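Local coordinates for Rod shape determining protein RodA (Thermus thermophilus, PDB 6BAR) that probably polymerises lipid II into glycan strands of peptidoglycan at the membrane, a glycosyltransferase activity needed for elongation of the cell wall, at residues Leu40-Val45 and Phe332-Ser337; Val311-Gly316 and Pro323-Thr328; Arg64-Ala69 and Leu114-Ala119; Gly74-Leu79 and Glu108-Gly113; Trp131-Pro136 and Gly171-His176. All blocks are in the same frame, centred on the assembly; numbering follows the deposited sequence.

From the N terminus, contact 1 opens at residues 40-45 and closes only at 332-337, a loop of 286 residues that embraces all the others and joins helix 39-56 to the start of helix 336-354. Within it, contact 3 brings 64-69 to 114-119, and contact 4 (74-79 with 108-113) lies inside that shorter loop; both use helix 106-121. Contact 5 follows in series, tying the start of helix 131-148 to the loop before helix 175-184, and touches contact 3 where L118 packs on P136. Contact 2 folds the segment after helix 294-319 back on it and meets contact 1 through T328, S333 and Y334. None of the loops cross.

Contact 1: Leu40-Val45 and Phe332-Ser337; sequences LYRQSV and FSYGGS
Q43 of helix 39-56 reaches the loop leading into the last transmembrane helix, 336-354, where the sequence SYGGS belongs to the signature of the SEDS family. With its CG anti to the backbone N (chi1 -161°) and the chain extended beyond it, the glutamine crosses the gap as a straight arm and delivers NE2 to the loop. There NE2 donates a weak, bent hydrogen bond to S333 O, 3.3 Å away with an N-H...O angle of 136°. The same nitrogen, Q43 NE2, lies 3.4 Å from Y334 CA and 3.3 Å from G335 N, the latter a meeting of two donors and so no bond. The phenol of Y334 runs back toward helix 39-56, its OH coming to 3.9 Å from R42 CD, with the guanidinium and ring planes 46° apart. Backbones are nearest where Q43 CA and G336 CA stand 5.2 Å apart. L30 of helix 13-30 also packs on Q43, V257 touches S333 and Y334, and a bound monoolein touches L40. G335, with a positive phi suited to a residue without CB, holds the N-cap position of helix 336-354, met by a glutamine of helix 39-56, within the SEDS signature.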
# COMPACT_ATOMS: atom_id res chain seq x y z
N LEU A 40 0.53 -22.59 1.65
CA LEU A 40 -0.71 -22.04 1.11
C LEU A 40 -1.77 -21.80 2.18
O LEU A 40 -2.70 -21.02 1.94
CB LEU A 40 -1.30 -22.96 0.03
CG LEU A 40 -0.60 -23.08 -1.32
CD1 LEU A 40 -1.24 -24.15 -2.19
CD2 LEU A 40 -0.60 -21.74 -2.05
N TYR A 41 -1.64 -22.45 3.34
CA TYR A 41 -2.62 -22.28 4.41
C TYR A 41 -2.45 -20.94 5.12
O TYR A 41 -3.44 -20.28 5.43
CB TYR A 41 -2.48 -23.42 5.42
CG TYR A 41 -3.49 -23.43 6.56
CD1 TYR A 41 -4.76 -23.96 6.39
CD2 TYR A 41 -3.14 -22.94 7.81
CE1 TYR A 41 -5.68 -23.99 7.43
CE2 TYR A 41 -4.05 -22.97 8.87
CZ TYR A 41 -5.31 -23.49 8.67
OH TYR A 41 -6.22 -23.52 9.71
N ARG A 42 -1.20 -20.55 5.39
CA ARG A 42 -0.96 -19.27 6.06
C ARG A 42 -1.56 -18.12 5.28
O ARG A 42 -2.22 -17.25 5.85
CB ARG A 42 0.54 -19.06 6.27
CG ARG A 42 1.20 -20.12 7.14
CD ARG A 42 2.60 -20.42 6.65
NE ARG A 42 3.32 -21.35 7.52
CZ ARG A 42 4.23 -20.97 8.41
NH1 ARG A 42 4.55 -19.69 8.53
NH2 ARG A 42 4.83 -21.88 9.16
N GLN A 43 -1.37 -18.11 3.96
CA GLN A 43 -1.94 -17.02 3.18
C GLN A 43 -3.44 -17.15 2.99
O GLN A 43 -4.13 -16.14 2.86
CB GLN A 43 -1.27 -16.90 1.81
CG GLN A 43 -1.52 -15.53 1.23
CD GLN A 43 -0.83 -15.30 -0.08
OE1 GLN A 43 -1.02 -16.04 -1.03
NE2 GLN A 43 -0.02 -14.25 -0.14
N SER A 44 -3.98 -18.37 2.99
CA SER A 44 -5.43 -18.48 2.96
C SER A 44 -6.04 -17.90 4.24
O SER A 44 -7.04 -17.17 4.18
CB SER A 44 -5.84 -19.93 2.76
OG SER A 44 -5.57 -20.34 1.42
N VAL A 45 -5.43 -18.19 5.39
CA VAL A 45 -5.91 -17.61 6.64
C VAL A 45 -5.73 -16.10 6.63
O VAL A 45 -6.56 -15.35 7.16
CB VAL A 45 -5.21 -18.26 7.85
CG1 VAL A 45 -5.56 -17.52 9.14
CG2 VAL A 45 -5.60 -19.72 7.95
N PHE A 332 -0.89 -9.87 -4.71
CA PHE A 332 -0.40 -10.93 -5.58
C PHE A 332 0.76 -11.72 -4.99
O PHE A 332 0.72 -12.95 -4.98
CB PHE A 332 0.02 -10.34 -6.93
CG PHE A 332 0.37 -11.38 -7.96
CD1 PHE A 332 -0.63 -12.03 -8.66
CD2 PHE A 332 1.70 -11.69 -8.24
CE1 PHE A 332 -0.32 -12.99 -9.61
CE2 PHE A 332 2.02 -12.65 -9.19
CZ PHE A 332 1.01 -13.30 -9.87
N SER A 333 1.79 -11.04 -4.51
CA SER A 333 2.95 -11.75 -3.98
C SER A 333 2.63 -12.38 -2.63
O SER A 333 1.65 -12.02 -1.96
CB SER A 333 4.15 -10.81 -3.86
OG SER A 333 5.31 -11.51 -3.44
N TYR A 334 3.48 -13.32 -2.22
CA TYR A 334 3.28 -14.04 -0.97
C TYR A 334 3.58 -13.14 0.23
O TYR A 334 4.53 -12.37 0.22
CB TYR A 334 4.17 -15.29 -0.92
CG TYR A 334 4.15 -15.96 0.43
CD1 TYR A 334 3.09 -16.79 0.79
CD2 TYR A 334 5.17 -15.76 1.35
CE1 TYR A 334 3.05 -17.40 2.03
CE2 TYR A 334 5.14 -16.37 2.59
CZ TYR A 334 4.08 -17.19 2.92
OH TYR A 334 4.05 -17.80 4.15
N GLY A 335 2.75 -13.27 1.27
CA GLY A 335 2.88 -12.43 2.44
C GLY A 335 1.55 -12.12 3.11
O GLY A 335 0.72 -11.40 2.55
N GLY A 336 1.34 -12.67 4.31
CA GLY A 336 0.05 -12.53 4.95
C GLY A 336 -0.24 -11.12 5.44
O GLY A 336 -1.37 -10.63 5.33
N SER A 337 0.78 -10.45 5.98
CA SER A 337 0.58 -9.09 6.46
C SER A 337 0.31 -8.13 5.31
O SER A 337 -0.54 -7.25 5.43
CB SER A 337 1.81 -8.63 7.24
OG SER A 337 2.66 -7.86 6.41

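Contact 2: Val311-Gly316 and Pro323-Thr328; sequences VVVNLG and PVTGLT
The chain doubles back after helix 294-319, so that N314 on the helix and T328 in the loop 323-328 come within 7.2 Å, CA to CA. N314 holds its amide toward the returning chain, and ND2 makes two weak bonds there: one to T328 O at 3.4 Å, with an N-H...O angle of 130°, and one to L327 O, also at 3.4 Å and similarly bent. Its stronger partner is Q310 O, one turn back in its own helix, so ND2 is shared between helix and loop; Q310 NE2 adds a weak bond to T328 O. OD1 approaches L327 O although both are acceptors, which leaves the fine placement of this amide doubtful. A leucine in place of N314 would probably leave the carbonyls of Q310 and L327 without this donor. Beside the amide, V313 makes van der Waals contacts: with CG1 anti to its own N (chi1 156°), V313 brings that methyl to 3.8 Å from L327 CD1 and 3.7 Å from T325 OG1, meeting each side chain at about a right angle. N314 and the loop residues 323-328 belong to the SEDS signature, which runs on toward the start of helix 336-354.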
# COMPACT_ATOMS: atom_id res chain seq x y z
N VAL A 311 4.05 -1.54 -7.27
CA VAL A 311 4.02 -2.35 -8.49
C VAL A 311 5.19 -1.99 -9.40
O VAL A 311 5.91 -2.88 -9.90
CB VAL A 311 2.67 -2.19 -9.21
CG1 VAL A 311 2.71 -2.89 -10.56
CG2 VAL A 311 1.55 -2.76 -8.36
N VAL A 312 5.42 -0.70 -9.63
CA VAL A 312 6.49 -0.33 -10.55
C VAL A 312 7.87 -0.54 -9.93
O VAL A 312 8.85 -0.67 -10.66
CB VAL A 312 6.34 1.12 -11.07
CG1 VAL A 312 5.05 1.26 -11.88
CG2 VAL A 312 6.41 2.12 -9.94
N VAL A 313 7.97 -0.60 -8.60
CA VAL A 313 9.23 -0.97 -7.96
C VAL A 313 9.55 -2.43 -8.25
O VAL A 313 10.69 -2.78 -8.59
CB VAL A 313 9.17 -0.70 -6.45
CG1 VAL A 313 10.17 -1.58 -5.71
CG2 VAL A 313 9.45 0.76 -6.16
N ASN A 314 8.55 -3.30 -8.12
CA ASN A 314 8.78 -4.71 -8.44
C ASN A 314 9.09 -4.92 -9.92
O ASN A 314 9.83 -5.85 -10.27
CB ASN A 314 7.59 -5.55 -8.00
CG ASN A 314 7.46 -5.64 -6.49
OD1 ASN A 314 8.02 -6.54 -5.86
ND2 ASN A 314 6.74 -4.70 -5.89
N LEU A 315 8.57 -4.05 -10.80
CA LEU A 315 8.95 -4.13 -12.21
C LEU A 315 10.47 -3.99 -12.38
O LEU A 315 11.13 -4.85 -12.97
CB LEU A 315 8.22 -3.06 -13.03
CG LEU A 315 6.72 -3.25 -13.26
CD1 LEU A 315 6.20 -2.34 -14.38
CD2 LEU A 315 6.38 -4.71 -13.55
N GLY A 316 11.04 -2.90 -11.86
CA GLY A 316 12.48 -2.69 -11.97
C GLY A 316 13.30 -3.71 -11.21
O GLY A 316 14.46 -3.96 -11.57
N PRO A 323 19.05 -2.60 -6.80
CA PRO A 323 18.78 -3.69 -5.84
C PRO A 323 17.31 -3.89 -5.45
O PRO A 323 16.44 -3.09 -5.81
CB PRO A 323 19.60 -3.28 -4.61
CG PRO A 323 20.63 -2.35 -5.12
CD PRO A 323 19.94 -1.59 -6.20
N VAL A 324 17.06 -4.98 -4.70
CA VAL A 324 15.72 -5.41 -4.30
C VAL A 324 15.37 -4.79 -2.95
O VAL A 324 16.24 -4.46 -2.13
CB VAL A 324 15.64 -6.95 -4.24
CG1 VAL A 324 16.45 -7.49 -3.06
CG2 VAL A 324 14.19 -7.43 -4.16
N THR A 325 14.08 -4.61 -2.72
CA THR A 325 13.53 -4.16 -1.45
C THR A 325 12.50 -5.17 -0.96
O THR A 325 12.10 -6.08 -1.69
CB THR A 325 12.90 -2.77 -1.59
OG1 THR A 325 12.15 -2.70 -2.81
CG2 THR A 325 13.97 -1.69 -1.59
N GLY A 326 12.07 -4.99 0.28
CA GLY A 326 11.09 -5.90 0.85
C GLY A 326 9.67 -5.68 0.38
O GLY A 326 8.73 -6.20 0.98
N LEU A 327 9.49 -4.92 -0.71
CA LEU A 327 8.17 -4.55 -1.19
C LEU A 327 7.61 -5.66 -2.07
O LEU A 327 8.16 -5.97 -3.13
CB LEU A 327 8.22 -3.24 -1.98
CG LEU A 327 8.77 -1.99 -1.30
CD1 LEU A 327 8.78 -0.80 -2.26
CD2 LEU A 327 7.97 -1.67 -0.05
N THR A 328 6.50 -6.25 -1.65
CA THR A 328 5.86 -7.28 -2.44
C THR A 328 4.92 -6.66 -3.47
O THR A 328 4.60 -5.47 -3.43
CB THR A 328 5.11 -8.26 -1.54
OG1 THR A 328 4.30 -7.53 -0.61
CG2 THR A 328 6.09 -9.13 -0.78

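Contact 3: Arg64-Ala69 and Leu114-Ala119; sequences RLFGLA and LLLALA
L116 supplies most of the apolar packing, pointing from helix 106-121 into the corner where helix 62-67 gives way to helix 69-86. Its CG lies anti to the carbonyl carbon (chi1 -76°), and the two methyls then part: L116 CD1 comes to 4.0 Å from L65 CD1, the side chains crossing at about a right angle, while CD2 turns to the phenyl of F66. Nearer the backbone, the CB atoms of L116 and A69 meet at 4.0 Å. The second kind is a CH-pi contact: L116 CD2 stands over one face of F66, offset toward the rim, 4.1 Å from the ring centroid and 16° off the normal. A119 CB instead meets the edge of that ring, 4.0 Å from F66 CE2. A third group sets methyls against backbone carbonyls, A69 CB 3.7 Å from L116 O and A117 CB 3.7 Å from A69 O, and the small alanines let A69 CA and A117 CA come to 4.7 Å. Cutting L116 back to alanine is likely to leave a gap where its methyls meet L65 and the F66 ring. With no polar pairing between the segments, their contact rests on the fit of apolar surfaces and van der Waals contact.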
# COMPACT_ATOMS: atom_id res chain seq x y z
N ARG A 64 -15.94 9.49 11.46
CA ARG A 64 -15.08 8.91 12.49
C ARG A 64 -13.69 8.61 11.94
O ARG A 64 -12.68 8.86 12.61
CB ARG A 64 -15.72 7.65 13.07
CG ARG A 64 -16.93 7.95 13.93
CD ARG A 64 -17.35 6.74 14.72
NE ARG A 64 -18.63 6.95 15.38
CZ ARG A 64 -19.20 6.07 16.19
NH1 ARG A 64 -18.60 4.92 16.45
NH2 ARG A 64 -20.37 6.35 16.75
N LEU A 65 -13.63 8.08 10.72
CA LEU A 65 -12.35 7.71 10.12
C LEU A 65 -11.41 8.91 10.02
O LEU A 65 -10.22 8.81 10.33
CB LEU A 65 -12.57 7.09 8.73
CG LEU A 65 -11.30 6.59 8.03
CD1 LEU A 65 -10.62 5.53 8.87
CD2 LEU A 65 -11.59 6.04 6.63
N PHE A 66 -11.92 10.06 9.57
CA PHE A 66 -11.07 11.24 9.53
C PHE A 66 -10.96 11.93 10.88
O PHE A 66 -10.07 12.77 11.05
CB PHE A 66 -11.56 12.23 8.47
CG PHE A 66 -11.01 11.97 7.11
CD1 PHE A 66 -11.51 10.94 6.33
CD2 PHE A 66 -9.98 12.75 6.60
CE1 PHE A 66 -11.01 10.69 5.06
CE2 PHE A 66 -9.47 12.51 5.32
CZ PHE A 66 -9.98 11.47 4.56
N GLY A 67 -11.83 11.61 11.84
CA GLY A 67 -11.57 12.03 13.20
C GLY A 67 -10.38 11.34 13.82
O GLY A 67 -9.72 11.91 14.70
N LEU A 68 -10.10 10.12 13.38
CA LEU A 68 -8.94 9.34 13.81
C LEU A 68 -7.68 9.62 13.00
O LEU A 68 -6.71 8.87 13.12
CB LEU A 68 -9.25 7.85 13.70
CG LEU A 68 -10.30 7.36 14.68
CD1 LEU A 68 -10.63 5.91 14.40
CD2 LEU A 68 -9.77 7.55 16.08
N ALA A 69 -7.68 10.68 12.18
CA ALA A 69 -6.55 10.92 11.30
C ALA A 69 -5.27 11.19 12.09
O ALA A 69 -4.20 10.67 11.75
CB ALA A 69 -6.85 12.08 10.36
N LEU A 114 -0.34 8.26 7.95
CA LEU A 114 0.20 9.46 7.31
C LEU A 114 -0.70 9.93 6.18
O LEU A 114 -0.90 11.14 6.02
CB LEU A 114 1.61 9.22 6.79
CG LEU A 114 2.28 10.47 6.20
CD1 LEU A 114 2.30 11.60 7.21
CD2 LEU A 114 3.69 10.17 5.73
N LEU A 115 -1.26 9.01 5.40
CA LEU A 115 -2.19 9.41 4.35
C LEU A 115 -3.38 10.16 4.94
O LEU A 115 -3.74 11.24 4.47
CB LEU A 115 -2.64 8.20 3.54
CG LEU A 115 -1.64 7.65 2.51
CD1 LEU A 115 -2.18 6.42 1.80
CD2 LEU A 115 -1.28 8.73 1.50
N LEU A 116 -3.98 9.61 6.00
CA LEU A 116 -5.12 10.27 6.64
C LEU A 116 -4.73 11.61 7.24
O LEU A 116 -5.43 12.62 7.04
CB LEU A 116 -5.72 9.36 7.72
CG LEU A 116 -6.56 8.21 7.17
CD1 LEU A 116 -7.04 7.29 8.28
CD2 LEU A 116 -7.73 8.77 6.39
N ALA A 117 -3.62 11.66 7.98
CA ALA A 117 -3.20 12.89 8.64
C ALA A 117 -2.91 13.99 7.63
O ALA A 117 -3.34 15.14 7.81
CB ALA A 117 -1.98 12.62 9.52
N LEU A 118 -2.20 13.66 6.55
CA LEU A 118 -1.87 14.68 5.56
C LEU A 118 -3.11 15.11 4.79
O LEU A 118 -3.28 16.31 4.50
CB LEU A 118 -0.79 14.16 4.61
CG LEU A 118 0.09 15.23 3.96
CD1 LEU A 118 0.75 16.11 5.02
CD2 LEU A 118 1.14 14.60 3.06
N ALA A 119 -4.00 14.17 4.46
CA ALA A 119 -5.24 14.54 3.78
C ALA A 119 -6.07 15.49 4.62
O ALA A 119 -6.57 16.50 4.11
CB ALA A 119 -6.05 13.29 3.42

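Contact 4: Gly74-Leu79 and Glu108-Gly113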
# COMPACT_ATOMS: atom_id res chain seq x y z
N GLY A 74 -0.16 9.41 15.20
CA GLY A 74 0.66 9.32 16.40
C GLY A 74 0.96 7.89 16.81
O GLY A 74 2.07 7.58 17.23
N ALA A 75 -0.04 7.01 16.71
CA ALA A 75 0.15 5.62 17.11
C ALA A 75 1.10 4.89 16.17
O ALA A 75 1.89 4.04 16.59
CB ALA A 75 -1.19 4.90 17.18
N SER A 76 1.07 5.23 14.88
CA SER A 76 2.03 4.64 13.96
C SER A 76 3.43 5.19 14.22
O SER A 76 4.41 4.45 14.09
CB SER A 76 1.61 4.88 12.52
OG SER A 76 1.37 6.25 12.25
N LEU A 77 3.55 6.46 14.61
CA LEU A 77 4.86 6.99 14.97
C LEU A 77 5.43 6.28 16.19
O LEU A 77 6.58 5.83 16.19
CB LEU A 77 4.78 8.50 15.22
CG LEU A 77 5.02 9.38 13.99
CD1 LEU A 77 5.08 10.85 14.37
CD2 LEU A 77 6.30 8.95 13.31
N LEU A 78 4.62 6.17 17.26
CA LEU A 78 5.10 5.49 18.46
C LEU A 78 5.38 4.01 18.21
O LEU A 78 6.29 3.45 18.83
CB LEU A 78 4.11 5.68 19.62
CG LEU A 78 4.06 7.07 20.26
CD1 LEU A 78 3.51 7.00 21.67
CD2 LEU A 78 5.43 7.76 20.24
N LEU A 79 4.65 3.37 17.28
CA LEU A 79 4.90 1.97 16.95
C LEU A 79 6.14 1.79 16.07
O LEU A 79 6.88 0.81 16.24
CB LEU A 79 3.68 1.36 16.27
CG LEU A 79 2.81 0.46 17.15
CD1 LEU A 79 2.66 1.05 18.54
CD2 LEU A 79 1.44 0.22 16.53
N GLU A 108 2.74 -0.52 7.64
CA GLU A 108 1.42 -0.38 7.05
C GLU A 108 0.58 0.64 7.80
O GLU A 108 -0.07 1.52 7.20
CB GLU A 108 0.72 -1.75 7.02
CG GLU A 108 1.54 -2.86 6.37
CD GLU A 108 1.68 -2.70 4.87
OE1 GLU A 108 0.88 -1.94 4.26
OE2 GLU A 108 2.59 -3.32 4.29
N LEU A 109 0.57 0.54 9.13
CA LEU A 109 -0.09 1.54 9.97
C LEU A 109 0.46 2.93 9.71
O LEU A 109 -0.29 3.91 9.69
CB LEU A 109 0.05 1.16 11.44
CG LEU A 109 -0.74 2.01 12.43
CD1 LEU A 109 -2.21 1.99 12.06
CD2 LEU A 109 -0.54 1.49 13.85
N ALA A 110 1.78 3.04 9.51
CA ALA A 110 2.37 4.34 9.18
C ALA A 110 1.81 4.88 7.87
O ALA A 110 1.42 6.05 7.79
CB ALA A 110 3.89 4.23 9.11
N LYS A 111 1.78 4.04 6.83
CA LYS A 111 1.28 4.50 5.54
C LYS A 111 -0.14 5.03 5.66
O LYS A 111 -0.44 6.16 5.24
CB LYS A 111 1.35 3.38 4.50
CG LYS A 111 2.77 2.87 4.21
CD LYS A 111 2.87 2.17 2.86
CE LYS A 111 2.05 0.91 2.80
NZ LYS A 111 2.58 -0.15 3.70
N LEU A 112 -1.04 4.24 6.26
CA LEU A 112 -2.43 4.68 6.36
C LEU A 112 -2.57 5.91 7.25
O LEU A 112 -3.28 6.87 6.90
CB LEU A 112 -3.32 3.53 6.85
CG LEU A 112 -3.31 2.30 5.92
CD1 LEU A 112 -4.24 1.18 6.40
CD2 LEU A 112 -3.64 2.69 4.48
N GLY A 113 -1.90 5.92 8.41
CA GLY A 113 -1.98 7.06 9.30
C GLY A 113 -1.46 8.34 8.67
O GLY A 113 -2.06 9.40 8.83
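Two first torsions set this contact: S76 turns OG between its backbone N and carbonyl carbon (chi1 53°), and L109 carries CG anti to its N (chi1 -173°), laying the isobutyl group against helix 69-86. The serine therefore meets helix 106-121 with its carbon. S76 CB lies 3.5 Å from A110 CA and 3.5 Å from L109 O, while OG has the carbonyls of Y73, its stronger partner, and L72 within hydrogen-bonding reach in its own helix, so the hydroxyl is satisfied without a partner across the contact. L109 CG rests 3.7 Å from S76 CB. L109 CD2 runs further along the helix to meet L79 CD2 at 3.6 Å, the two leucines crossing obliquely. Small residues make the close approach possible: S76 CA and A110 CA are 4.8 Å apart, and at G113 a CB would come up against S76 OG. The segments form part of an antiparallel transmembrane pair, their axes 8.4 Å apart at an angle of 150°, connected in sequence through the short hairpin of strands 97-99 and 102-104. F104 of that hairpin packs on both L79 and L109. V143 of helix 131-148 touches A110 and L77. K111 points away from helix 69-86 and forms a salt bridge with E108 in its own turn, though the modelled separation of K111 NZ and E108 OE1 is doubtfully short. V158 and V159 of helix 153-170, together with M306 of helix 294-319, line the chain of K111.

Contact 5: Trp131-Pro136 and Gly171-His176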
# COMPACT_ATOMS: atom_id res chain seq x y z
N TRP A 131 4.29 27.18 5.56
CA TRP A 131 3.86 25.83 5.91
C TRP A 131 3.58 24.95 4.70
O TRP A 131 3.44 23.74 4.87
CB TRP A 131 2.61 25.90 6.81
CG TRP A 131 2.86 26.48 8.18
CD1 TRP A 131 2.80 27.80 8.53
CD2 TRP A 131 3.19 25.76 9.37
NE1 TRP A 131 3.08 27.94 9.87
CE2 TRP A 131 3.32 26.71 10.41
CE3 TRP A 131 3.40 24.41 9.67
CZ2 TRP A 131 3.65 26.35 11.72
CZ3 TRP A 131 3.72 24.05 10.97
CH2 TRP A 131 3.84 25.02 11.98
N ASP A 132 3.50 25.53 3.49
CA ASP A 132 3.40 24.72 2.28
C ASP A 132 4.57 23.76 2.14
O ASP A 132 4.46 22.71 1.50
CB ASP A 132 3.31 25.62 1.04
CG ASP A 132 2.07 26.49 1.03
OD1 ASP A 132 1.07 26.12 1.69
OD2 ASP A 132 2.09 27.55 0.37
N TYR A 133 5.72 24.13 2.71
CA TYR A 133 6.90 23.28 2.76
C TYR A 133 6.98 22.48 4.05
O TYR A 133 7.32 21.29 4.03
CB TYR A 133 8.17 24.13 2.60
CG TYR A 133 8.32 24.79 1.24
CD1 TYR A 133 7.59 25.92 0.91
CD2 TYR A 133 9.20 24.27 0.30
CE1 TYR A 133 7.73 26.52 -0.33
CE2 TYR A 133 9.34 24.87 -0.95
CZ TYR A 133 8.60 25.99 -1.26
OH TYR A 133 8.74 26.59 -2.49
N ALA A 134 6.63 23.11 5.17
CA ALA A 134 6.92 22.57 6.49
C ALA A 134 5.91 21.53 6.94
O ALA A 134 6.29 20.51 7.50
CB ALA A 134 7.00 23.71 7.51
N LEU A 135 4.62 21.78 6.72
CA LEU A 135 3.60 20.86 7.23
C LEU A 135 3.78 19.45 6.68
O LEU A 135 3.92 18.51 7.50
CB LEU A 135 2.19 21.42 6.95
CG LEU A 135 0.98 20.66 7.48
CD1 LEU A 135 0.94 20.64 9.00
CD2 LEU A 135 -0.27 21.30 6.92
N PRO A 136 3.83 19.22 5.36
CA PRO A 136 4.15 17.86 4.90
C PRO A 136 5.52 17.39 5.34
O PRO A 136 5.70 16.21 5.64
CB PRO A 136 4.06 17.97 3.37
CG PRO A 136 3.35 19.23 3.10
CD PRO A 136 3.65 20.15 4.23
N GLY A 171 -1.50 20.79 -4.87
CA GLY A 171 -1.05 22.04 -5.45
C GLY A 171 -0.12 22.79 -4.52
O GLY A 171 -0.35 23.95 -4.17
N LEU A 172 0.95 22.12 -4.11
CA LEU A 172 1.93 22.62 -3.16
C LEU A 172 3.32 22.34 -3.71
O LEU A 172 3.46 21.70 -4.76
CB LEU A 172 1.73 21.94 -1.79
CG LEU A 172 0.45 22.31 -1.05
CD1 LEU A 172 0.40 21.66 0.32
CD2 LEU A 172 0.33 23.82 -0.93
N PRO A 173 4.37 22.84 -3.05
CA PRO A 173 5.74 22.51 -3.49
C PRO A 173 6.03 21.01 -3.40
O PRO A 173 5.98 20.42 -2.32
CB PRO A 173 6.62 23.31 -2.53
CG PRO A 173 5.73 23.66 -1.37
CD PRO A 173 4.40 23.88 -2.01
N TRP A 174 6.33 20.41 -4.55
CA TRP A 174 6.56 18.98 -4.64
C TRP A 174 7.92 18.60 -5.20
O TRP A 174 8.30 17.42 -5.12
CB TRP A 174 5.48 18.31 -5.50
CG TRP A 174 5.28 18.97 -6.84
CD1 TRP A 174 4.38 19.94 -7.15
CD2 TRP A 174 5.99 18.68 -8.06
NE1 TRP A 174 4.48 20.28 -8.48
CE2 TRP A 174 5.46 19.52 -9.06
CE3 TRP A 174 7.02 17.79 -8.39
CZ2 TRP A 174 5.93 19.50 -10.37
CZ3 TRP A 174 7.48 17.77 -9.70
CH2 TRP A 174 6.93 18.63 -10.67
N ARG A 175 8.66 19.55 -5.78
CA ARG A 175 9.94 19.21 -6.39
C ARG A 175 10.95 18.74 -5.36
O ARG A 175 11.70 17.79 -5.60
CB ARG A 175 10.47 20.41 -7.17
CG ARG A 175 9.54 20.87 -8.28
CD ARG A 175 9.87 22.28 -8.76
NE ARG A 175 8.74 22.91 -9.45
CZ ARG A 175 8.59 22.93 -10.77
NH1 ARG A 175 9.51 22.36 -11.54
NH2 ARG A 175 7.54 23.52 -11.31
N HIS A 176 10.97 19.38 -4.18
CA HIS A 176 11.87 18.92 -3.13
C HIS A 176 11.56 17.49 -2.72
O HIS A 176 12.48 16.72 -2.40
CB HIS A 176 11.80 19.85 -1.91
CG HIS A 176 10.53 19.73 -1.12
ND1 HIS A 176 9.36 20.35 -1.49
CD2 HIS A 176 10.26 19.08 0.04
CE1 HIS A 176 8.42 20.08 -0.60
NE2 HIS A 176 8.94 19.31 0.33
O HOH W 1 5.45 20.52 0.90
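P173 sets its CB-CG edge over one face of the Y133 ring, where the loop between transmembrane helix 153-170 and helix 175-184 packs on the first turn of helix 131-148. P173 CG stands over the centre of the Y133 ring, 3.5 Å from its centroid and 6° off the normal, a CH-pi contact, and P173 CB comes to 3.5 Å from Y133 CE2. The first torsion of Y133, with CG anti to the carbonyl carbon (chi1 -67°), brings the ring over P173. P173 CD, next in the proline ring, lies 3.7 Å from D132 CB. Beside it L172 sends CD2 to 3.6 Å from D132 OD1, an apolar methyl beside a carboxylate oxygen, the side chains crossing at about a right angle. H176 adds a looser aromatic contact, its ring oblique to that of Y133 with centroids 5.8 Å apart. Behind these, G171, just past helix 153-170, leaves helical geometry with a positive phi, and W174 occupies the N-cap position of helix 175-184; L172 and P173 lie between these two helix boundaries. V167 packs on L172 and P136. A water donates to D132 O, at a doubtfully short distance, and to P173 O at 3.3 Å, and sits in plane at the edge of the H176 imidazole.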